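Local coordinates for protein 2-methyl-aconitate isomerase (Shewanella oneidensis, PDB 5K87) that catalyses the cis-trans isomerization of 2-methyl-aconitate in the 2-methylcitrate cycle, by which propionate and other short-chain fatty acids are broken down, at residues D305-R311 with A352-P358; E168-V172 with P358-L362; K25-L31 with E75-S80; M19-K25 with N111-A115. The protein carries 1 engineered substitution. All coordinates share one frame; numbering follows the deposited sequence.

Contact 1 (D305-R311 with A352-P358); sequences DVDLLVR and AVRFGHP
G356 forms the hollow of this contact: its CA lies 4.6 Å from L309 CA, and L309 CD2 and V306 CG1 reach over the side on which a beta carbon would stand. Such a carbon would press tightly on L309 CD2. The strands run parallel here, with G356 N donating to L308 O and G356 O receiving V310 N. On the other face, the CD2 methyl of L308 is the bump, resting on the beta carbons of V353 and F355, 3.6 Å from F355 CB. V310 CG2 touches the same F355 CB, 4.0 Å away. F355 and V310 also pack on I330 of helix 324-334, so this face looks inward to a helix wrapped by strands, consistent with the diaminopimelate epimerase-like fold, to which the PrpF family is related. Before the pairing proper, D307 and R354 grip each other twice: D307 N donates to R354 O at 2.7 Å, and D307 OD2 takes R354 N (2.9 Å) on its anti lone pair. Beyond G356, the R311 chain bends at chi2 (58°) and lays its guanidinium over the H357-P358 peptide, with P358 N 3.7 Å above the centre of the plane. Its NE binds E240 O, the group makes a cation-pi contact with Y293, and NH1 adds a weak bond to G356 O in the guanidinium plane. A leucine in place of R311 is likely to leave E240 O and Y293 without their cationic partner and this peptide without its flat cover. The R311 methylenes and the P358 ring run alongside in opposing senses, P358 CG lying 3.8 Å from R311 NE.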
loop_
_atom_site.group_PDB
_atom_site.type_symbol
_atom_site.label_atom_id
_atom_site.label_comp_id
_atom_site.label_asym_id
_atom_site.label_seq_id
_atom_site.Cartn_x
_atom_site.Cartn_y
_atom_site.Cartn_z
ATOM N N ASP A 305 18.670 -14.291 -20.857
ATOM C CA ASP A 305 18.433 -14.627 -19.454
ATOM C C ASP A 305 17.171 -15.464 -19.255
ATOM O O ASP A 305 16.990 -16.063 -18.196
ATOM C CB ASP A 305 18.306 -13.366 -18.594
ATOM C CG ASP A 305 19.593 -12.564 -18.511
ATOM O OD1 ASP A 305 20.678 -13.118 -18.794
ATOM O OD2 ASP A 305 19.507 -11.371 -18.144
ATOM N N VAL A 306 16.294 -15.494 -20.256
ATOM C CA VAL A 306 14.983 -16.109 -20.085
ATOM C C VAL A 306 14.628 -17.049 -21.222
ATOM O O VAL A 306 15.174 -16.953 -22.327
ATOM C CB VAL A 306 13.867 -15.041 -19.958
ATOM C CG1 VAL A 306 14.069 -14.204 -18.703
ATOM C CG2 VAL A 306 13.818 -14.173 -21.208
ATOM N N ASP A 307 13.705 -17.959 -20.941
ATOM C CA ASP A 307 13.172 -18.870 -21.942
ATOM C C ASP A 307 11.926 -18.306 -22.621
ATOM O O ASP A 307 11.575 -18.721 -23.725
ATOM C CB ASP A 307 12.848 -20.221 -21.305
ATOM C CG ASP A 307 14.073 -20.904 -20.756
ATOM O OD1 ASP A 307 14.949 -21.280 -21.566
ATOM O OD2 ASP A 307 14.169 -21.070 -19.525
ATOM N N LEU A 308 11.242 -17.380 -21.951
ATOM C CA LEU A 308 10.044 -16.741 -22.501
ATOM C C LEU A 308 9.670 -15.553 -21.623
ATOM O O LEU A 308 10.238 -15.365 -20.544
ATOM C CB LEU A 308 8.862 -17.721 -22.596
ATOM C CG LEU A 308 8.160 -18.091 -21.285
ATOM C CD1 LEU A 308 6.793 -18.674 -21.586
ATOM C CD2 LEU A 308 8.970 -19.075 -20.451
ATOM N N LEU A 309 8.726 -14.752 -22.099
ATOM C CA LEU A 309 8.151 -13.653 -21.331
ATOM C C LEU A 309 6.724 -14.004 -20.971
ATOM O O LEU A 309 5.980 -14.537 -21.800
ATOM C CB LEU A 309 8.130 -12.387 -22.174
ATOM C CG LEU A 309 9.491 -11.958 -22.710
ATOM C CD1 LEU A 309 9.351 -10.651 -23.458
ATOM C CD2 LEU A 309 10.523 -11.844 -21.602
ATOM N N VAL A 310 6.332 -13.710 -19.730
ATOM C CA VAL A 310 4.939 -13.851 -19.328
ATOM C C VAL A 310 4.518 -12.663 -18.485
ATOM O O VAL A 310 5.217 -12.278 -17.542
ATOM C CB VAL A 310 4.670 -15.140 -18.515
ATOM C CG1 VAL A 310 3.165 -15.322 -18.324
ATOM C CG2 VAL A 310 5.275 -16.376 -19.191
ATOM N N ARG A 311 3.376 -12.087 -18.838
ATOM C CA ARG A 311 2.734 -11.038 -18.053
ATOM C C ARG A 311 1.371 -11.574 -17.657
ATOM O O ARG A 311 0.705 -12.214 -18.467
ATOM C CB ARG A 311 2.562 -9.787 -18.903
ATOM C CG ARG A 311 3.632 -8.734 -18.697
ATOM C CD ARG A 311 5.042 -9.228 -18.958
ATOM N NE ARG A 311 5.966 -8.100 -18.937
ATOM C CZ ARG A 311 7.289 -8.202 -18.861
ATOM N NH1 ARG A 311 7.882 -9.388 -18.816
ATOM N NH2 ARG A 311 8.021 -7.105 -18.849
ATOM N N ALA A 352 12.197 -27.242 -16.856
ATOM C CA ALA A 352 12.081 -25.968 -16.159
ATOM C C ALA A 352 12.107 -24.853 -17.174
ATOM O O ALA A 352 12.590 -25.040 -18.299
ATOM C CB ALA A 352 13.225 -25.785 -15.169
ATOM N N VAL A 353 11.584 -23.695 -16.786
ATOM C CA VAL A 353 11.759 -22.471 -17.551
ATOM C C VAL A 353 12.021 -21.317 -16.612
ATOM O O VAL A 353 11.521 -21.286 -15.477
ATOM C CB VAL A 353 10.532 -22.108 -18.432
ATOM C CG1 VAL A 353 10.439 -23.024 -19.652
ATOM C CG2 VAL A 353 9.233 -22.094 -17.613
ATOM N N ARG A 354 12.811 -20.366 -17.087
ATOM C CA ARG A 354 12.926 -19.077 -16.439
ATOM C C ARG A 354 12.169 -18.105 -17.311
ATOM O O ARG A 354 12.474 -17.958 -18.499
ATOM C CB ARG A 354 14.389 -18.646 -16.315
ATOM C CG ARG A 354 14.564 -17.355 -15.534
ATOM C CD ARG A 354 16.032 -17.007 -15.310
ATOM N NE ARG A 354 16.653 -17.864 -14.306
ATOM C CZ ARG A 354 16.523 -17.687 -12.994
ATOM N NH1 ARG A 354 15.790 -16.683 -12.526
ATOM N NH2 ARG A 354 17.125 -18.516 -12.149
ATOM N N PHE A 355 11.172 -17.443 -16.742
ATOM C CA PHE A 355 10.406 -16.489 -17.521
ATOM C C PHE A 355 10.627 -15.068 -17.019
ATOM O O PHE A 355 10.938 -14.842 -15.839
ATOM C CB PHE A 355 8.916 -16.857 -17.565
ATOM C CG PHE A 355 8.240 -16.855 -16.216
ATOM C CD1 PHE A 355 7.673 -15.692 -15.705
ATOM C CD2 PHE A 355 8.163 -18.013 -15.462
ATOM C CE1 PHE A 355 7.043 -15.692 -14.460
ATOM C CE2 PHE A 355 7.537 -18.017 -14.220
ATOM C CZ PHE A 355 6.977 -16.853 -13.715
ATOM N N GLY A 356 10.472 -14.114 -17.926
ATOM C CA GLY A 356 10.570 -12.715 -17.581
ATOM C C GLY A 356 9.205 -12.104 -17.341
ATOM O O GLY A 356 8.325 -12.158 -18.199
ATOM N N HIS A 357 9.053 -11.508 -16.161
ATOM C CA HIS A 357 7.849 -10.792 -15.760
ATOM C C HIS A 357 8.225 -9.312 -15.527
ATOM O O HIS A 357 9.382 -8.935 -15.711
ATOM C CB HIS A 357 7.227 -11.462 -14.522
ATOM C CG HIS A 357 8.147 -11.578 -13.352
ATOM N ND1 HIS A 357 8.505 -10.501 -12.564
ATOM C CD2 HIS A 357 8.759 -12.661 -12.814
ATOM C CE1 HIS A 357 9.303 -10.921 -11.598
ATOM N NE2 HIS A 357 9.474 -12.224 -11.725
ATOM N N PRO A 358 7.261 -8.446 -15.164
ATOM C CA PRO A 358 7.638 -7.027 -15.093
ATOM C C PRO A 358 8.758 -6.686 -14.116
ATOM O O PRO A 358 9.469 -5.716 -14.357
ATOM C CB PRO A 358 6.324 -6.350 -14.696
ATOM C CG PRO A 358 5.297 -7.202 -15.348
ATOM C CD PRO A 358 5.798 -8.606 -15.107
#

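Contact 2 (E168-V172 with P358-L362); sequences ELDGV and PSGTL
D170 and T361 carry the one direct hydrogen bond between these segments: T361 N donates to D170 OD2 at 2.8 Å, with an N-H...O angle of 160°. The carboxylate oxygen receives it on the anti lone pair, the one away from OD1. The D170 side chain leaves its backbone with CG anti to the carbonyl carbon (chi1 -74°), which turns the carboxylate across to the start of strand 360-371.

Two waters supplement this bond. One accepts from D170 N at 2.9 Å and donates to T361 O, joining the two backbones. The other donates to D170 OD2 (2.7 Å) and is hydrogen-bonded to T361 OG1, a hydroxyl that also binds R354 NH1. With two donors on OD2, D170 is probably held in its ionised form.

Van der Waals contacts fill in around the polar ones. D170 OD2 lies 3.3 Å from G360 CA, and a side chain at G360 would clash with that oxygen. D170 CB rests 3.4 Å from S359 O, while S359 CB meets G171 CA at 3.8 Å. The S359 hydroxyl is engaged elsewhere, with H320 O and S296 OG.

The loop also meets the second subunit: G171 N is hydrogen-bonded to Y59 OH of that chain, and the same Y59 packs on D170 and S359. The loop itself is a type II beta turn from L169 to V172, closed by V172 N bonding L169 O, with G171, at positive phi, in the third position as is usual for this turn; its second residue, D170, docks it at the subunit interface.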
loop_
_atom_site.group_PDB
_atom_site.type_symbol
_atom_site.label_atom_id
_atom_site.label_comp_id
_atom_site.label_asym_id
_atom_site.label_seq_id
_atom_site.Cartn_x
_atom_site.Cartn_y
_atom_site.Cartn_z
ATOM N N GLU A 168 18.083 -13.786 -3.169
ATOM C CA GLU A 168 17.354 -12.679 -3.775
ATOM C C GLU A 168 16.284 -13.183 -4.743
ATOM O O GLU A 168 16.493 -14.161 -5.466
ATOM C CB GLU A 168 18.316 -11.719 -4.482
ATOM C CG GLU A 168 19.496 -11.297 -3.615
ATOM C CD GLU A 168 19.896 -9.848 -3.812
ATOM O OE1 GLU A 168 20.822 -9.392 -3.108
ATOM O OE2 GLU A 168 19.287 -9.165 -4.661
ATOM N N LEU A 169 15.130 -12.517 -4.725
ATOM C CA LEU A 169 14.040 -12.773 -5.661
ATOM C C LEU A 169 13.790 -11.470 -6.391
ATOM O O LEU A 169 13.726 -10.422 -5.745
ATOM C CB LEU A 169 12.730 -13.102 -4.926
ATOM C CG LEU A 169 12.521 -13.992 -3.705
ATOM C CD1 LEU A 169 11.040 -14.072 -3.369
ATOM C CD2 LEU A 169 13.031 -15.358 -3.970
ATOM N N ASP A 170 13.608 -11.524 -7.709
ATOM C CA ASP A 170 13.216 -10.337 -8.448
ATOM C C ASP A 170 11.809 -9.932 -8.031
ATOM O O ASP A 170 10.872 -10.735 -8.054
ATOM C CB ASP A 170 13.305 -10.568 -9.959
ATOM C CG ASP A 170 14.739 -10.592 -10.468
ATOM O OD1 ASP A 170 15.659 -10.226 -9.705
ATOM O OD2 ASP A 170 14.950 -10.968 -11.641
ATOM N N GLY A 171 11.674 -8.677 -7.620
ATOM C CA GLY A 171 10.437 -8.185 -7.046
ATOM C C GLY A 171 10.481 -8.082 -5.530
ATOM O O GLY A 171 9.548 -7.549 -4.929
ATOM N N VAL A 172 11.536 -8.613 -4.913
ATOM C CA VAL A 172 11.724 -8.478 -3.472
ATOM C C VAL A 172 12.964 -7.661 -3.229
ATOM O O VAL A 172 14.083 -8.018 -3.637
ATOM C CB VAL A 172 11.813 -9.813 -2.736
ATOM C CG1 VAL A 172 12.118 -9.578 -1.250
ATOM C CG2 VAL A 172 10.507 -10.574 -2.891
ATOM N N PRO A 358 7.261 -8.446 -15.164
ATOM C CA PRO A 358 7.638 -7.027 -15.093
ATOM C C PRO A 358 8.758 -6.686 -14.116
ATOM O O PRO A 358 9.469 -5.716 -14.357
ATOM C CB PRO A 358 6.324 -6.350 -14.696
ATOM C CG PRO A 358 5.297 -7.202 -15.348
ATOM C CD PRO A 358 5.798 -8.606 -15.107
ATOM N N SER A 359 8.932 -7.469 -13.058
ATOM C CA SER A 359 9.947 -7.156 -12.052
ATOM C C SER A 359 11.278 -7.884 -12.241
ATOM O O SER A 359 12.188 -7.703 -11.432
ATOM C CB SER A 359 9.413 -7.445 -10.641
ATOM O OG SER A 359 8.430 -6.497 -10.264
ATOM N N GLY A 360 11.397 -8.697 -13.290
ATOM C CA GLY A 360 12.601 -9.487 -13.490
ATOM C C GLY A 360 12.261 -10.901 -13.902
ATOM O O GLY A 360 11.387 -11.112 -14.744
ATOM N N THR A 361 12.938 -11.880 -13.319
ATOM C CA THR A 361 12.760 -13.250 -13.783
ATOM C C THR A 361 12.370 -14.189 -12.649
ATOM O O THR A 361 12.547 -13.868 -11.475
ATOM C CB THR A 361 14.019 -13.794 -14.490
ATOM O OG1 THR A 361 15.024 -14.086 -13.516
ATOM C CG2 THR A 361 14.561 -12.783 -15.484
ATOM N N LEU A 362 11.825 -15.344 -13.016
ATOM C CA LEU A 362 11.437 -16.368 -12.054
ATOM C C LEU A 362 11.633 -17.718 -12.723
ATOM O O LEU A 362 11.148 -17.940 -13.835
ATOM C CB LEU A 362 9.970 -16.173 -11.640
ATOM C CG LEU A 362 9.399 -16.901 -10.420
ATOM C CD1 LEU A 362 8.126 -16.193 -9.968
ATOM C CD2 LEU A 362 9.116 -18.371 -10.680
HETATM O O HOH W 1 13.124 -14.148 -8.889
HETATM O O HOH W 2 17.035 -12.453 -12.397
#

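Contact 3 (K25-L31 with E75-S80); sequences KGVFFRL and ETVILS. Engineered in segment 75-80: E75 (natural residue Lys).
F28 and V77 leave their strands on the same face, and the valine lies over one face of the ring. V77 CB makes a CH-pi contact 4.0 Å from the ring centroid, 21° off its normal, and V77 CG1 comes 3.6 Å from F28 CD2. L79 CD1 meets the ring at its edge, 4.3 Å from the same CD2.

These side chains are set in register by a parallel strand pair. V27 and F29 each bond through N and O, V27 to E75 O and V77 N, F29 to V77 O and L79 N; L31 N then donates to L79 O at 2.8 Å. Where the pairing begins, a water accepts from E75 N and donates to K25 O.

Further out, F28 and L79 pack on helix 113-122, through A115 and through V116 and F119 respectively. On the face of V27, T76, F29 and I78, helix 43-53 takes over, with L49 against F29 and T76. A serine in place of F28 would probably open a gap between V77 and A115 and set a hydroxyl in this apolar layer.

The core is thus hydrocarbon, its facing N-H and C=O groups paired across the strands, with ionic groups at its ends: R30 salt-bridged to D33, K25 NZ bonding G65 O and Q62 O of the second subunit, and E75, engineered from the natural substrate-binding lysine, bringing a carboxylate beside the bound malonate.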
loop_
_atom_site.group_PDB
_atom_site.type_symbol
_atom_site.label_atom_id
_atom_site.label_comp_id
_atom_site.label_asym_id
_atom_site.label_seq_id
_atom_site.Cartn_x
_atom_site.Cartn_y
_atom_site.Cartn_z
ATOM N N LYS A 25 2.296 -9.420 0.403
ATOM C CA LYS A 25 2.154 -9.214 1.843
ATOM C C LYS A 25 0.760 -9.630 2.260
ATOM O O LYS A 25 -0.213 -9.330 1.562
ATOM C CB LYS A 25 2.353 -7.741 2.234
ATOM C CG LYS A 25 3.745 -7.206 1.956
ATOM C CD LYS A 25 3.977 -5.848 2.617
ATOM C CE LYS A 25 3.247 -4.706 1.923
ATOM N NZ LYS A 25 3.628 -3.413 2.564
ATOM N N GLY A 26 0.656 -10.283 3.410
ATOM C CA GLY A 26 -0.639 -10.683 3.911
ATOM C C GLY A 26 -0.698 -10.703 5.421
ATOM O O GLY A 26 0.331 -10.690 6.106
ATOM N N VAL A 27 -1.919 -10.730 5.937
ATOM C CA VAL A 27 -2.169 -10.846 7.363
ATOM C C VAL A 27 -2.528 -12.295 7.669
ATOM O O VAL A 27 -3.461 -12.862 7.074
ATOM C CB VAL A 27 -3.302 -9.903 7.828
ATOM C CG1 VAL A 27 -3.452 -9.994 9.334
ATOM C CG2 VAL A 27 -3.035 -8.468 7.390
ATOM N N PHE A 28 -1.770 -12.886 8.591
ATOM C CA PHE A 28 -1.853 -14.302 8.945
ATOM C C PHE A 28 -2.462 -14.494 10.321
ATOM O O PHE A 28 -2.097 -13.789 11.272
ATOM C CB PHE A 28 -0.445 -14.898 8.987
ATOM C CG PHE A 28 0.175 -15.087 7.634
ATOM C CD1 PHE A 28 0.521 -13.994 6.863
ATOM C CD2 PHE A 28 0.418 -16.357 7.133
ATOM C CE1 PHE A 28 1.077 -14.159 5.604
ATOM C CE2 PHE A 28 0.992 -16.533 5.871
ATOM C CZ PHE A 28 1.309 -15.432 5.114
ATOM N N PHE A 29 -3.369 -15.458 10.433
ATOM C CA PHE A 29 -4.028 -15.797 11.686
ATOM C C PHE A 29 -3.956 -17.291 11.938
ATOM O O PHE A 29 -4.143 -18.101 11.013
ATOM C CB PHE A 29 -5.522 -15.467 11.620
ATOM C CG PHE A 29 -5.839 -14.036 11.291
ATOM C CD1 PHE A 29 -6.015 -13.101 12.295
ATOM C CD2 PHE A 29 -5.995 -13.639 9.974
ATOM C CE1 PHE A 29 -6.329 -11.788 11.984
ATOM C CE2 PHE A 29 -6.305 -12.326 9.662
ATOM C CZ PHE A 29 -6.475 -11.406 10.670
ATOM N N ARG A 30 -3.742 -17.664 13.195
ATOM C CA ARG A 30 -4.051 -19.014 13.642
ATOM C C ARG A 30 -5.543 -19.078 13.845
ATOM O O ARG A 30 -6.129 -18.159 14.430
ATOM C CB ARG A 30 -3.442 -19.292 15.011
ATOM C CG ARG A 30 -1.970 -19.570 15.085
ATOM C CD ARG A 30 -1.637 -20.288 16.412
ATOM N NE ARG A 30 -2.177 -19.561 17.559
ATOM C CZ ARG A 30 -1.996 -19.901 18.832
ATOM N NH1 ARG A 30 -1.277 -20.973 19.141
ATOM N NH2 ARG A 30 -2.536 -19.162 19.793
ATOM N N LEU A 31 -6.158 -20.163 13.398
ATOM C CA LEU A 31 -7.595 -20.341 13.538
ATOM C C LEU A 31 -8.073 -20.101 14.970
ATOM O O LEU A 31 -9.046 -19.384 15.197
ATOM C CB LEU A 31 -7.982 -21.744 13.079
ATOM C CG LEU A 31 -9.450 -22.131 13.235
ATOM C CD1 LEU A 31 -10.329 -21.273 12.336
ATOM C CD2 LEU A 31 -9.636 -23.601 12.909
ATOM N N GLU A 75 -4.608 -9.367 1.209
ATOM C CA GLU A 75 -4.481 -10.816 1.334
ATOM C C GLU A 75 -4.549 -11.238 2.787
ATOM O O GLU A 75 -3.927 -10.610 3.659
ATOM C CB GLU A 75 -3.155 -11.303 0.722
ATOM C CG GLU A 75 -3.067 -11.061 -0.778
ATOM C CD GLU A 75 -1.955 -11.816 -1.477
ATOM O OE1 GLU A 75 -1.068 -12.389 -0.824
ATOM O OE2 GLU A 75 -1.972 -11.847 -2.723
ATOM N N THR A 76 -5.284 -12.320 3.036
ATOM C CA THR A 76 -5.393 -12.895 4.365
ATOM C C THR A 76 -5.187 -14.397 4.324
ATOM O O THR A 76 -5.461 -15.052 3.308
ATOM C CB THR A 76 -6.758 -12.585 5.000
ATOM O OG1 THR A 76 -7.809 -13.137 4.189
ATOM C CG2 THR A 76 -6.945 -11.069 5.147
ATOM N N VAL A 77 -4.704 -14.934 5.438
ATOM C CA VAL A 77 -4.383 -16.351 5.540
ATOM C C VAL A 77 -4.831 -16.859 6.903
ATOM O O VAL A 77 -4.576 -16.215 7.929
ATOM C CB VAL A 77 -2.861 -16.575 5.399
ATOM C CG1 VAL A 77 -2.486 -18.018 5.692
ATOM C CG2 VAL A 77 -2.374 -16.158 4.016
ATOM N N ILE A 78 -5.516 -18.001 6.914
ATOM C CA ILE A 78 -5.881 -18.666 8.160
ATOM C C ILE A 78 -5.265 -20.057 8.172
ATOM O O ILE A 78 -5.481 -20.847 7.248
ATOM C CB ILE A 78 -7.409 -18.769 8.320
ATOM C CG1 ILE A 78 -8.027 -17.371 8.402
ATOM C CG2 ILE A 78 -7.777 -19.590 9.562
ATOM C CD1 ILE A 78 -9.537 -17.368 8.286
ATOM N N LEU A 79 -4.488 -20.336 9.213
ATOM C CA LEU A 79 -3.802 -21.614 9.347
ATOM C C LEU A 79 -4.289 -22.358 10.577
ATOM O O LEU A 79 -4.630 -21.737 11.589
ATOM C CB LEU A 79 -2.294 -21.391 9.456
ATOM C CG LEU A 79 -1.688 -20.606 8.285
ATOM C CD1 LEU A 79 -0.182 -20.455 8.395
ATOM C CD2 LEU A 79 -2.037 -21.256 6.959
ATOM N N SER A 80 -4.287 -23.685 10.498
ATOM C CA SER A 80 -4.732 -24.531 11.595
ATOM C C SER A 80 -4.020 -25.871 11.510
ATOM O O SER A 80 -3.424 -26.209 10.485
ATOM C CB SER A 80 -6.232 -24.757 11.490
ATOM O OG SER A 80 -6.568 -25.277 10.217
HETATM O O HOH W 3 -2.442 -7.967 2.704
#

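Contact 4 (M19-K25 with N111-A115); sequences MRGGTSK and NLTAA. With MLI (malonate ion), chain D.
N111 packs against T23 and S24 of the type II' turn from G21 to S24, a tight hairpin that, with the loop leading into helix 113-122, lines the substrate site holding malonate. The N111 amide lies between the turn and the ligand. Its OD1 takes T23 N at 3.1 Å, the donor standing well above the carbonyl plane and not on a lone pair, and also binds R384 NH2. Its ND2 points to the ligand, bonding malonate O9 at 3.1 Å and, weakly, O7; M322 O is a further partner. These bonds should fix the rotation of the amide. The backbone N111 N gives O7 a straighter bond (2.8 Å, 161°), while S24 OG meets O8 of the other carboxylate at a very short 2.5 Å.

The turn can lie this close because its first two residues are glycines: a beta carbon on G22 would clash with N111 OD1, and one on G21 with N111 O and L112 CA. L112 turns its CD2 methyl to G21 N, 3.6 Å away. Farther along, the M19 chain bends at chi3 (65°) and sets its terminal CE methyl on A115 CB at 3.7 Å.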
loop_
_atom_site.group_PDB
_atom_site.type_symbol
_atom_site.label_atom_id
_atom_site.label_comp_id
_atom_site.label_asym_id
_atom_site.label_seq_id
_atom_site.Cartn_x
_atom_site.Cartn_y
_atom_site.Cartn_z
ATOM N N MET A 19 3.104 -10.513 7.257
ATOM C CA MET A 19 4.299 -11.117 6.667
ATOM C C MET A 19 4.421 -10.790 5.201
ATOM O O MET A 19 3.407 -10.630 4.503
ATOM C CB MET A 19 4.278 -12.644 6.790
ATOM C CG MET A 19 4.116 -13.149 8.200
ATOM S SD MET A 19 4.273 -14.938 8.322
ATOM C CE MET A 19 5.981 -15.201 7.841
ATOM N N ARG A 20 5.659 -10.707 4.721
ATOM C CA ARG A 20 5.923 -10.851 3.298
ATOM C C ARG A 20 6.174 -12.320 2.974
ATOM O O ARG A 20 6.944 -12.994 3.675
ATOM C CB ARG A 20 7.139 -10.032 2.863
ATOM C CG ARG A 20 7.467 -10.243 1.394
ATOM C CD ARG A 20 8.782 -9.593 0.937
ATOM N NE ARG A 20 9.964 -10.159 1.595
ATOM C CZ ARG A 20 10.481 -11.354 1.328
ATOM N NH1 ARG A 20 9.931 -12.144 0.415
ATOM N NH2 ARG A 20 11.558 -11.764 1.993
ATOM N N GLY A 21 5.511 -12.830 1.937
ATOM C CA GLY A 21 5.848 -14.117 1.355
ATOM C C GLY A 21 6.056 -13.900 -0.128
ATOM O O GLY A 21 5.162 -13.388 -0.798
ATOM N N GLY A 22 7.230 -14.252 -0.644
ATOM C CA GLY A 22 7.534 -13.958 -2.033
ATOM C C GLY A 22 7.343 -12.474 -2.306
ATOM O O GLY A 22 7.809 -11.624 -1.537
ATOM N N THR A 23 6.619 -12.157 -3.377
ATOM C CA THR A 23 6.367 -10.772 -3.761
ATOM C C THR A 23 5.008 -10.254 -3.284
ATOM O O THR A 23 4.445 -9.353 -3.905
ATOM C CB THR A 23 6.469 -10.612 -5.287
ATOM O OG1 THR A 23 5.635 -11.580 -5.938
ATOM C CG2 THR A 23 7.892 -10.848 -5.743
ATOM N N SER A 24 4.506 -10.797 -2.174
ATOM C CA SER A 24 3.209 -10.394 -1.619
ATOM C C SER A 24 3.282 -10.146 -0.121
ATOM O O SER A 24 4.192 -10.628 0.550
ATOM C CB SER A 24 2.174 -11.477 -1.881
ATOM O OG SER A 24 2.130 -11.772 -3.271
ATOM N N LYS A 25 2.296 -9.420 0.403
ATOM C CA LYS A 25 2.154 -9.214 1.843
ATOM C C LYS A 25 0.760 -9.630 2.260
ATOM O O LYS A 25 -0.213 -9.330 1.562
ATOM C CB LYS A 25 2.353 -7.741 2.234
ATOM C CG LYS A 25 3.745 -7.206 1.956
ATOM C CD LYS A 25 3.977 -5.848 2.617
ATOM C CE LYS A 25 3.247 -4.706 1.923
ATOM N NZ LYS A 25 3.628 -3.413 2.564
ATOM N N ASN A 111 2.739 -17.129 -3.636
ATOM C CA ASN A 111 3.781 -16.333 -3.002
ATOM C C ASN A 111 3.777 -16.462 -1.491
ATOM O O ASN A 111 4.836 -16.466 -0.863
ATOM C CB ASN A 111 3.690 -14.873 -3.415
ATOM C CG ASN A 111 4.424 -14.607 -4.706
ATOM O OD1 ASN A 111 5.644 -14.778 -4.778
ATOM N ND2 ASN A 111 3.697 -14.205 -5.743
ATOM N N LEU A 112 2.596 -16.557 -0.894
ATOM C CA LEU A 112 2.526 -16.634 0.556
ATOM C C LEU A 112 2.839 -18.027 1.101
ATOM O O LEU A 112 2.963 -18.192 2.313
ATOM C CB LEU A 112 1.173 -16.147 1.067
ATOM C CG LEU A 112 0.925 -14.640 0.920
ATOM C CD1 LEU A 112 -0.381 -14.275 1.611
ATOM C CD2 LEU A 112 2.079 -13.797 1.469
ATOM N N THR A 113 3.014 -19.024 0.232
ATOM C CA THR A 113 3.274 -20.381 0.698
ATOM C C THR A 113 4.525 -20.497 1.593
ATOM O O THR A 113 4.511 -21.195 2.600
ATOM C CB THR A 113 3.319 -21.363 -0.491
ATOM O OG1 THR A 113 1.992 -21.523 -1.018
ATOM C CG2 THR A 113 3.842 -22.708 -0.057
ATOM N N ALA A 114 5.606 -19.810 1.235
ATOM C CA ALA A 114 6.798 -19.820 2.090
ATOM C C ALA A 114 6.501 -19.243 3.479
ATOM O O ALA A 114 6.997 -19.730 4.497
ATOM C CB ALA A 114 7.929 -19.040 1.433
ATOM N N ALA A 115 5.700 -18.179 3.514
ATOM C CA ALA A 115 5.299 -17.575 4.775
ATOM C C ALA A 115 4.378 -18.496 5.571
ATOM O O ALA A 115 4.443 -18.510 6.802
ATOM C CB ALA A 115 4.658 -16.215 4.543
HETATM C C1 MLI D . -0.800 -14.265 -5.696
HETATM C C2 MLI D . -0.009 -15.562 -5.691
HETATM C C3 MLI D . 0.110 -13.099 -5.397
HETATM O O6 MLI D . -0.568 -16.640 -6.033
HETATM O O7 MLI D . 1.202 -15.559 -5.332
HETATM O O8 MLI D . -0.007 -12.465 -4.308
HETATM O O9 MLI D . 0.996 -12.774 -6.230
#

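In the fold
From the N terminus, strand 12-21 turns back as strand 24-30, which pairs with 75-80 in contact 3 and closes a loop containing helix 43-53. Contact 4 closes the wider loop from 19-25 to 111-115, enclosing contact 3, sharing K25 with it and setting that hairpin against the start of helix 113-122. Later in the chain a second nested pair follows: contact 2 docks the loop before strand 179-184 on strand 360-371, and within its long loop contact 1 joins strands 308-314 and 352-357, sharing P358. None of the loops cross. Contacts 1 and 3 lie on opposite sides of the chain's centre. Contacts 2 and 4 meet, V172 packing on R20 and G22, and both touch the second subunit.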